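Local coordinates for probable zinc protease (Pseudomonas aeruginosa, PDB 4NNZ), which probably acts as one subunit of a heterodimeric zinc-dependent protease of the M16 (insulinase) family, associated with the outer membrane, at residues A[280-283]-A[284-288]; A[322-325]-A[326-329]; A[409-412]-A[413-416]. All blocks are in the same frame, centred on the assembly; numbering follows the deposited sequence.

Following the chain from the N terminus, the three contacts come in series, neither nested nor crossed, and each closes a short local turn. Contact 1 spans the short helix 282-288 with its N-cap, after helix 262-276 and before strand 294-301. Contact 2 ends the loop after strand 309-317 and begins helix 325-341. Contact 3 turns the chain from helix 399-409 into strand 415-422, which lies between strands 233-240 and 246-253 in the five-stranded sheet. Helix 325-341 is the common neighbour: contact 1 packs on it, contact 2 begins it, and Pro412 of contact 3 reaches its Trp333. Centres of contacts 1 and 2 are about 16 Å apart, those of contacts 2 and 3 about 19 Å.

Contact 1. Residues A[280-283]-A[284-288]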
loop_
_atom_site.group_PDB
_atom_site.type_symbol
_atom_site.label_atom_id
_atom_site.label_comp_id
_atom_site.label_asym_id
_atom_site.label_seq_id
_atom_site.Cartn_x
_atom_site.Cartn_y
_atom_site.Cartn_z
ATOM N N SER A 280 29.578 -0.218 -25.742
ATOM C CA SER A 280 29.327 -1.369 -26.556
ATOM C C SER A 280 28.183 -2.195 -26.032
ATOM O O SER A 280 27.794 -3.168 -26.642
ATOM C CB SER A 280 30.571 -2.203 -26.651
ATOM O OG SER A 280 31.161 -2.306 -25.401
ATOM N N ALA A 281 27.623 -1.760 -24.921
ATOM C CA ALA A 281 26.463 -2.386 -24.353
ATOM C C ALA A 281 25.312 -2.213 -25.314
ATOM O O ALA A 281 25.320 -1.331 -26.128
ATOM C CB ALA A 281 26.130 -1.768 -23.030
ATOM N N ARG A 282 24.332 -3.088 -25.204
ATOM C CA ARG A 282 23.317 -3.245 -26.220
ATOM C C ARG A 282 22.459 -2.047 -26.502
ATOM O O ARG A 282 22.226 -1.729 -27.638
ATOM C CB ARG A 282 22.405 -4.380 -25.832
ATOM C CG ARG A 282 22.755 -5.672 -26.475
ATOM C CD ARG A 282 23.269 -6.682 -25.495
ATOM N NE ARG A 282 22.590 -7.929 -25.718
ATOM C CZ ARG A 282 22.978 -8.834 -26.587
ATOM N NH1 ARG A 282 24.072 -8.647 -27.282
ATOM N NH2 ARG A 282 22.292 -9.933 -26.732
ATOM N N LEU A 283 21.981 -1.397 -25.474
ATOM C CA LEU A 283 21.112 -0.292 -25.694
ATOM C C LEU A 283 21.802 0.826 -26.412
ATOM O O LEU A 283 21.215 1.448 -27.259
ATOM C CB LEU A 283 20.539 0.201 -24.386
ATOM C CG LEU A 283 19.561 -0.712 -23.696
ATOM C CD1 LEU A 283 19.124 -0.090 -22.395
ATOM C CD2 LEU A 283 18.394 -0.945 -24.607
ATOM N N ALA A 284 23.032 1.113 -26.044
ATOM C CA ALA A 284 23.735 2.174 -26.714
ATOM C C ALA A 284 24.031 1.900 -28.166
ATOM O O ALA A 284 23.770 2.715 -29.015
ATOM C CB ALA A 284 25.020 2.472 -25.979
ATOM N N SER A 285 24.631 0.765 -28.435
ATOM C CA SER A 285 24.973 0.443 -29.780
ATOM C C SER A 285 23.767 0.274 -30.635
ATOM O O SER A 285 23.690 0.795 -31.717
ATOM C CB SER A 285 25.682 -0.867 -29.768
ATOM O OG SER A 285 25.555 -1.420 -28.509
ATOM N N ARG A 286 22.854 -0.544 -30.177
ATOM C CA ARG A 286 21.641 -0.765 -30.896
ATOM C C ARG A 286 20.593 0.334 -30.987
ATOM O O ARG A 286 20.024 0.510 -32.031
ATOM C CB ARG A 286 21.048 -2.072 -30.471
ATOM C CG ARG A 286 22.061 -3.166 -30.521
ATOM C CD ARG A 286 21.421 -4.496 -30.270
ATOM N NE ARG A 286 22.398 -5.548 -30.334
ATOM C CZ ARG A 286 22.122 -6.829 -30.255
ATOM N NH1 ARG A 286 20.889 -7.222 -30.113
ATOM N NH2 ARG A 286 23.091 -7.705 -30.322
ATOM N N LEU A 287 20.271 1.015 -29.895
ATOM C CA LEU A 287 19.182 1.979 -29.925
ATOM C C LEU A 287 19.560 3.432 -29.983
ATOM O O LEU A 287 18.927 4.203 -30.640
ATOM C CB LEU A 287 18.249 1.748 -28.764
ATOM C CG LEU A 287 17.648 0.375 -28.776
ATOM C CD1 LEU A 287 16.589 0.275 -27.711
ATOM C CD2 LEU A 287 17.057 0.082 -30.127
ATOM N N GLU A 288 20.566 3.808 -29.223
ATOM C CA GLU A 288 21.173 5.124 -29.299
ATOM C C GLU A 288 21.942 5.410 -30.572
ATOM O O GLU A 288 21.839 6.456 -31.170
ATOM C CB GLU A 288 22.092 5.304 -28.135
ATOM C CG GLU A 288 22.212 6.725 -27.719
ATOM C CD GLU A 288 23.220 6.915 -26.624
ATOM O OE1 GLU A 288 23.151 6.215 -25.602
ATOM O OE2 GLU A 288 24.084 7.780 -26.787
#
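Leu283 and Leu287, one turn apart on helix 282-288, meet through CD2 of the first and CD1 of the second, 3.8 Å apart. In both, CG stands anti to the carbonyl carbon (chi1 -69° and -60°), which lets the branched ends lie obliquely against each other. Leucine suits this buried side, where apolar branches pack on a helix and a strand. Arg282 and Arg286 run side by side along another flank, their guanidinium planes 41° apart. The extended chain of Arg286 brings its guanidinium over CG of the bent Arg282, and Arg282 NH1 comes within 3.3 Å of Arg286 NH2. Arginine is long enough to reach acids on neighbouring helices, which probably offset this closeness: Glu348 forms a salt bridge with Arg282, and Asp338 one with Arg286.

The backbone positions these pairs. Arg286 N donates to Arg282 O over 2.9 Å, and Leu283 O accepts twice, from Leu287 N at 2.8 Å and from Glu288 N at 3.1 Å. The second bond, spanning five residues, marks a wider pi-type turn. Ala281 occupies the N-cap position.

Around this turn, Leu283 and Leu287 both touch Leu332 of helix 325-341, while Ala297 and Val294 of strand 294-301 receive Leu283 and Leu287 respectively.

Contact 2. Residues A[322-325]-A[326-329]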
loop_
_atom_site.group_PDB
_atom_site.type_symbol
_atom_site.label_atom_id
_atom_site.label_comp_id
_atom_site.label_asym_id
_atom_site.label_seq_id
_atom_site.Cartn_x
_atom_site.Cartn_y
_atom_site.Cartn_z
ATOM N N GLY A 322 11.947 12.954 -34.137
ATOM C CA GLY A 322 10.541 12.857 -33.830
ATOM C C GLY A 322 10.068 11.484 -33.426
ATOM O O GLY A 322 8.996 11.071 -33.794
ATOM N N LYS A 323 10.875 10.775 -32.668
ATOM C CA LYS A 323 10.526 9.447 -32.250
ATOM C C LYS A 323 9.567 9.454 -31.090
ATOM O O LYS A 323 9.753 10.184 -30.158
ATOM C CB LYS A 323 11.779 8.689 -31.898
ATOM C CG LYS A 323 12.632 8.351 -33.098
ATOM C CD LYS A 323 11.940 7.356 -34.005
ATOM C CE LYS A 323 12.764 7.041 -35.235
ATOM N NZ LYS A 323 11.927 6.995 -36.465
ATOM N N THR A 324 8.516 8.654 -31.172
ATOM C CA THR A 324 7.521 8.557 -30.111
ATOM C C THR A 324 7.888 7.609 -28.980
ATOM O O THR A 324 8.729 6.770 -29.140
ATOM C CB THR A 324 6.129 8.224 -30.662
ATOM O OG1 THR A 324 6.024 6.833 -30.907
ATOM C CG2 THR A 324 5.908 8.915 -31.937
ATOM N N LEU A 325 7.234 7.761 -27.838
ATOM C CA LEU A 325 7.399 6.873 -26.709
ATOM C C LEU A 325 6.942 5.506 -27.067
ATOM O O LEU A 325 7.419 4.543 -26.541
ATOM C CB LEU A 325 6.648 7.343 -25.489
ATOM C CG LEU A 325 7.160 8.561 -24.753
ATOM C CD1 LEU A 325 6.370 8.746 -23.496
ATOM C CD2 LEU A 325 8.628 8.493 -24.449
ATOM N N GLU A 326 5.965 5.429 -27.927
ATOM C CA GLU A 326 5.491 4.152 -28.380
ATOM C C GLU A 326 6.525 3.384 -29.165
ATOM O O GLU A 326 6.619 2.202 -29.049
ATOM C CB GLU A 326 4.220 4.322 -29.160
ATOM C CG GLU A 326 3.040 4.692 -28.297
ATOM C CD GLU A 326 3.050 6.133 -27.875
ATOM O OE1 GLU A 326 3.532 6.971 -28.625
ATOM O OE2 GLU A 326 2.559 6.429 -26.796
ATOM N N GLN A 327 7.284 4.074 -29.989
ATOM C CA GLN A 327 8.421 3.506 -30.658
ATOM C C GLN A 327 9.538 3.081 -29.741
ATOM O O GLN A 327 10.180 2.096 -29.986
ATOM C CB GLN A 327 8.930 4.476 -31.675
ATOM C CG GLN A 327 8.060 4.519 -32.894
ATOM C CD GLN A 327 8.251 5.750 -33.724
ATOM O OE1 GLN A 327 8.703 6.761 -33.257
ATOM N NE2 GLN A 327 7.893 5.656 -34.963
ATOM N N VAL A 328 9.783 3.833 -28.697
ATOM C CA VAL A 328 10.836 3.472 -27.796
ATOM C C VAL A 328 10.492 2.148 -27.187
ATOM O O VAL A 328 11.296 1.260 -27.121
ATOM C CB VAL A 328 10.990 4.517 -26.696
ATOM C CG1 VAL A 328 11.930 4.050 -25.621
ATOM C CG2 VAL A 328 11.458 5.828 -27.265
ATOM N N GLU A 329 9.267 2.026 -26.759
ATOM C CA GLU A 329 8.838 0.836 -26.100
ATOM C C GLU A 329 8.939 -0.362 -27.007
ATOM O O GLU A 329 9.299 -1.425 -26.591
ATOM C CB GLU A 329 7.428 1.029 -25.623
ATOM C CG GLU A 329 6.836 -0.188 -24.996
ATOM C CD GLU A 329 5.354 -0.110 -24.868
ATOM O OE1 GLU A 329 4.780 0.936 -25.120
ATOM O OE2 GLU A 329 4.753 -1.110 -24.520
HETATM O O HOH W 1 5.120 3.591 -24.659
#
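Thr324 OG1 is the polar atom that two groups of the following turn reach: it accepts from Gln327 N, 3.2 Å away with an N-H...O angle of 161°, and donates weakly to Glu326 OE1. The threonine hydroxyl lies between its own backbone N and carbonyl carbon (chi1 81°), a rotation that turns it back over the start of the helix, where backbone N-H groups lack a preceding turn of carbonyls.

The reciprocal bond comes from Gln327, whose amide oxygen OE1 accepts from Thr324 N over 2.8 Å, the donor tilted 26° from the plane of the amide carbonyl. Together the two bonds make a capping box at the N terminus of helix 325-341, with Thr324 as N-cap: each side chain accepts from the other's backbone. Threonine suits the first place because its short arm carries a hydroxyl that can accept; glutamine suits the second because its extended arm spans the distance back to the N-cap. Lys323 crosses the glutamine at about a right angle, its CD 3.4 Å from Gln327 OE1.

The regular helical bonds begin at the cap residue itself, Val328 N to Thr324 O, and continue with Glu329 N to Leu325 O. A water donates to Glu329 OE1 at 2.7 Å and weakly to Leu325 O, linking the first turn to the acid. Glu329 also forms a salt bridge with Arg235, and Glu326 OE2 is hydrogen-bonded to Gln419. On the buried side the apolar Leu325 and Val328 face the sheet: Leu325 touches Leu421 of strand 415-422, and both residues lie on Pro317 of strand 309-317, with Val328 also on Leu247.

Contact 3. Residues A[409-412]-A[413-416]; sequences YFTP and SRLT
Thr411 and Arg414 hold together a tight 3-10 turn that carries the chain from the end of helix 399-409 into strand 415-422 of the five-stranded sheet. The turn follows an inverse gamma turn centred on Phe410, so the chain bends twice within a few residues.

Backbone bonds make the turn itself. Arg414 N donates to Thr411 O over 3.0 Å, and Leu415 N donates to Pro412 O over 3.2 Å. Proline suits its place because its ring holds phi in the range a 3-10 turn uses, and because the turn's bonds take their N-H groups from Arg414 and Leu415, so the N-H that proline lacks is not required. It also touches Trp333 of helix 325-341.

Side-chain hydrogen bonds join the same residues. Thr411 OG1 donates to Ser413 OG at 2.8 Å and accepts from Arg414 NH1, so a single hydroxyl ties two residues of the turn. Both small hydroxyls sit between their own backbone N and carbonyl carbon (chi1 71° for Thr411, 54° for Ser413), which turns them toward each other. Glu230 is a further partner, hydrogen-bonded to Ser413 OG and forming a long, weak ion pair with Arg414.

Van der Waals packing completes the contact. The arginine chain, extended from CG to NE, passes over the end of the helix with CD 3.2 Å from Tyr409 O. The phenol ring and the guanidinium stand almost perpendicular, planes 86° apart, with Tyr409 CD1 3.7 Å from Arg414 NE. Leu415, buried, touches Met249 and Phe251 of strand 246-253.

At the arginine's tip the bond from NH1 to Thr411 OG1 is 3.0 Å long and nearly straight, with the oxygen in the guanidinium plane.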
loop_
_atom_site.group_PDB
_atom_site.type_symbol
_atom_site.label_atom_id
_atom_site.label_comp_id
_atom_site.label_asym_id
_atom_site.label_seq_id
_atom_site.Cartn_x
_atom_site.Cartn_y
_atom_site.Cartn_z
ATOM N N TYR A 409 11.218 -13.446 -16.735
ATOM C CA TYR A 409 10.835 -12.194 -16.133
ATOM C C TYR A 409 10.390 -11.053 -17.008
ATOM O O TYR A 409 9.644 -10.229 -16.571
ATOM C CB TYR A 409 11.882 -11.762 -15.145
ATOM C CG TYR A 409 12.008 -12.730 -14.027
ATOM C CD1 TYR A 409 11.040 -12.825 -13.072
ATOM C CD2 TYR A 409 13.077 -13.568 -13.941
ATOM C CE1 TYR A 409 11.141 -13.724 -12.051
ATOM C CE2 TYR A 409 13.188 -14.465 -12.928
ATOM C CZ TYR A 409 12.220 -14.536 -11.988
ATOM O OH TYR A 409 12.326 -15.435 -10.988
ATOM N N PHE A 410 10.838 -11.017 -18.233
ATOM C CA PHE A 410 10.455 -9.936 -19.079
ATOM C C PHE A 410 9.160 -10.233 -19.778
ATOM O O PHE A 410 9.084 -10.236 -20.955
ATOM C CB PHE A 410 11.571 -9.619 -20.051
ATOM C CG PHE A 410 12.827 -9.183 -19.382
ATOM C CD1 PHE A 410 12.769 -8.474 -18.220
ATOM C CD2 PHE A 410 14.047 -9.493 -19.898
ATOM C CE1 PHE A 410 13.894 -8.079 -17.575
ATOM C CE2 PHE A 410 15.187 -9.096 -19.260
ATOM C CZ PHE A 410 15.109 -8.387 -18.094
ATOM N N THR A 411 8.124 -10.426 -19.005
ATOM C CA THR A 411 6.825 -10.714 -19.505
ATOM C C THR A 411 5.932 -9.538 -19.239
ATOM O O THR A 411 6.140 -8.835 -18.298
ATOM C CB THR A 411 6.255 -11.921 -18.791
ATOM O OG1 THR A 411 5.930 -11.573 -17.462
ATOM C CG2 THR A 411 7.240 -12.993 -18.742
ATOM N N PRO A 412 4.920 -9.326 -20.039
ATOM C CA PRO A 412 4.050 -8.188 -19.832
ATOM C C PRO A 412 3.306 -8.297 -18.548
ATOM O O PRO A 412 2.904 -7.319 -18.029
ATOM C CB PRO A 412 3.113 -8.258 -21.000
ATOM C CG PRO A 412 3.908 -8.859 -22.055
ATOM C CD PRO A 412 4.848 -9.801 -21.415
ATOM N N SER A 413 3.144 -9.488 -18.036
ATOM C CA SER A 413 2.459 -9.689 -16.786
ATOM C C SER A 413 3.209 -9.135 -15.621
ATOM O O SER A 413 2.671 -9.015 -14.583
ATOM C CB SER A 413 2.135 -11.145 -16.556
ATOM O OG SER A 413 3.268 -11.936 -16.649
ATOM N N ARG A 414 4.467 -8.834 -15.805
ATOM C CA ARG A 414 5.281 -8.358 -14.729
ATOM C C ARG A 414 5.641 -6.909 -14.880
ATOM O O ARG A 414 6.399 -6.404 -14.139
ATOM C CB ARG A 414 6.537 -9.188 -14.642
ATOM C CG ARG A 414 6.289 -10.607 -14.254
ATOM C CD ARG A 414 7.440 -11.490 -14.620
ATOM N NE ARG A 414 7.383 -12.724 -13.886
ATOM C CZ ARG A 414 6.746 -13.806 -14.283
ATOM N NH1 ARG A 414 6.128 -13.819 -15.417
ATOM N NH2 ARG A 414 6.751 -14.877 -13.548
ATOM N N LEU A 415 5.063 -6.266 -15.860
ATOM C CA LEU A 415 5.455 -4.960 -16.268
ATOM C C LEU A 415 4.608 -3.823 -15.743
ATOM O O LEU A 415 3.419 -3.879 -15.803
ATOM C CB LEU A 415 5.446 -4.907 -17.779
ATOM C CG LEU A 415 5.567 -3.550 -18.423
ATOM C CD1 LEU A 415 6.986 -3.070 -18.314
ATOM C CD2 LEU A 415 5.163 -3.628 -19.857
ATOM N N THR A 416 5.264 -2.799 -15.224
ATOM C CA THR A 416 4.705 -1.490 -15.012
ATOM C C THR A 416 5.442 -0.555 -15.932
ATOM O O THR A 416 6.619 -0.443 -15.878
ATOM C CB THR A 416 4.937 -0.988 -13.597
ATOM O OG1 THR A 416 4.665 -2.009 -12.669
ATOM C CG2 THR A 416 4.060 0.123 -13.294
#